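PDB 6EU8: putative heme binding protein from Tannerella forsythia, which probably binds heme as a member of the HmuY-like family, although its heme-binding properties differ from those of Porphyromonas gingivalis HmuY. Local coordinates for residues S94-L99 against K157-V162. Numbering follows the deposited sequence.
Sequences SKVTGL and KSVFVV
Val96 meets Val159 and Val161 through its two methyl groups, packing the connection between strands 84-87 and 105-111 against one face of the large antiparallel sheet of this HmuY-type all-beta fold. Its branches divide the work. A chi1 of 179° sets CG1 opposite the backbone N and CG2 opposite the carbonyl carbon, which turns the two methyls to different valines. CG1 meets Val161 CG2 tip to tip at 3.9 Å, whereas the side chains of Val96 and Val159 lie aslant to each other, with CG2 of Val96 4.0 Å from CG1 of Val159. All three valines are buried. Val159 and Val161, two residues apart, both direct their side chains at the loop, while the intervening Phe160 points to the other face, the alternation expected of an extended chain. Backbone hydrogen bonds to strand 84-87 and to the residues just after it hold the two valines in place. No hydrogen bond links the two segments, whose contact is purely apolar; the carbonyl of Val96 is bonded instead by Lys171 NZ, from neighbouring strand 169-178. Past Gly98, whose positive phi of 67° favours glycine, the loop brings in Leu99 at the more exposed margin. One leucine methyl, CD1, lies 4.0 Å from Val161 CG1, the branch of that valine not used by Val96.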
# COMPACT_ATOMS: atom_id res chain seq x y z
N SER A 94 10.74 -18.61 -7.59
CA SER A 94 11.50 -19.35 -8.63
C SER A 94 10.66 -19.75 -9.87
O SER A 94 11.22 -20.05 -10.93
CB SER A 94 12.21 -20.58 -8.03
OG SER A 94 11.31 -21.48 -7.42
N LYS A 95 9.33 -19.75 -9.74
CA LYS A 95 8.42 -20.05 -10.85
C LYS A 95 8.01 -18.84 -11.69
O LYS A 95 7.34 -19.00 -12.70
CB LYS A 95 7.14 -20.70 -10.30
CG LYS A 95 7.36 -21.95 -9.47
CD LYS A 95 7.55 -23.17 -10.34
CE LYS A 95 7.67 -24.44 -9.50
NZ LYS A 95 7.01 -25.58 -10.18
N VAL A 96 8.38 -17.63 -11.26
CA VAL A 96 8.13 -16.41 -12.02
C VAL A 96 9.45 -16.11 -12.72
O VAL A 96 10.41 -15.70 -12.06
CB VAL A 96 7.71 -15.26 -11.08
CG1 VAL A 96 7.46 -13.97 -11.85
CG2 VAL A 96 6.46 -15.66 -10.29
N THR A 97 9.53 -16.38 -14.02
CA THR A 97 10.79 -16.28 -14.74
C THR A 97 10.86 -14.90 -15.38
O THR A 97 10.05 -14.57 -16.25
CB THR A 97 11.01 -17.43 -15.76
OG1 THR A 97 9.83 -17.65 -16.52
CG2 THR A 97 11.38 -18.72 -15.02
N GLY A 98 11.79 -14.09 -14.90
CA GLY A 98 12.00 -12.75 -15.44
C GLY A 98 10.83 -11.84 -15.17
O GLY A 98 10.11 -12.01 -14.19
N LEU A 99 10.64 -10.86 -16.05
CA LEU A 99 9.51 -9.96 -16.00
C LEU A 99 8.41 -10.55 -16.88
O LEU A 99 8.55 -10.55 -18.11
CB LEU A 99 9.91 -8.57 -16.51
CG LEU A 99 8.84 -7.47 -16.57
CD1 LEU A 99 8.24 -7.19 -15.20
CD2 LEU A 99 9.49 -6.21 -17.13
N LYS A 157 -2.25 -16.08 -1.52
CA LYS A 157 -0.97 -16.80 -1.65
C LYS A 157 -0.24 -16.46 -2.96
O LYS A 157 0.81 -17.09 -3.23
CB LYS A 157 -1.23 -18.31 -1.56
CG LYS A 157 -1.84 -18.77 -0.26
CD LYS A 157 -0.86 -18.60 0.87
CE LYS A 157 -0.93 -19.67 1.94
NZ LYS A 157 -1.92 -19.34 3.00
N SER A 158 -0.77 -15.52 -3.76
CA SER A 158 -0.17 -15.16 -5.06
C SER A 158 1.12 -14.34 -4.93
O SER A 158 1.27 -13.50 -4.04
CB SER A 158 -1.16 -14.40 -5.93
OG SER A 158 -2.38 -15.12 -6.11
N VAL A 159 2.06 -14.61 -5.84
CA VAL A 159 3.19 -13.70 -6.10
C VAL A 159 2.71 -12.59 -7.03
O VAL A 159 2.18 -12.85 -8.12
CB VAL A 159 4.40 -14.45 -6.76
CG1 VAL A 159 5.54 -13.49 -7.12
CG2 VAL A 159 4.96 -15.49 -5.80
N PHE A 160 2.88 -11.33 -6.57
CA PHE A 160 2.64 -10.14 -7.38
C PHE A 160 3.93 -9.69 -8.09
O PHE A 160 5.02 -9.90 -7.57
CB PHE A 160 2.06 -8.96 -6.54
CG PHE A 160 0.72 -9.25 -5.92
CD1 PHE A 160 0.63 -9.92 -4.71
CD2 PHE A 160 -0.44 -8.85 -6.54
CE1 PHE A 160 -0.62 -10.23 -4.13
CE2 PHE A 160 -1.69 -9.14 -5.97
CZ PHE A 160 -1.77 -9.83 -4.76
N VAL A 161 3.77 -9.11 -9.27
CA VAL A 161 4.89 -8.45 -9.94
C VAL A 161 4.51 -6.98 -10.17
O VAL A 161 3.45 -6.68 -10.72
CB VAL A 161 5.30 -9.14 -11.25
CG1 VAL A 161 6.50 -8.39 -11.85
CG2 VAL A 161 5.66 -10.62 -11.00
N VAL A 162 5.41 -6.09 -9.78
CA VAL A 162 5.23 -4.65 -9.92
C VAL A 162 6.38 -4.07 -10.75
O VAL A 162 7.54 -4.30 -10.41
CB VAL A 162 5.19 -3.94 -8.56
CG1 VAL A 162 4.70 -2.51 -8.71
CG2 VAL A 162 4.28 -4.67 -7.56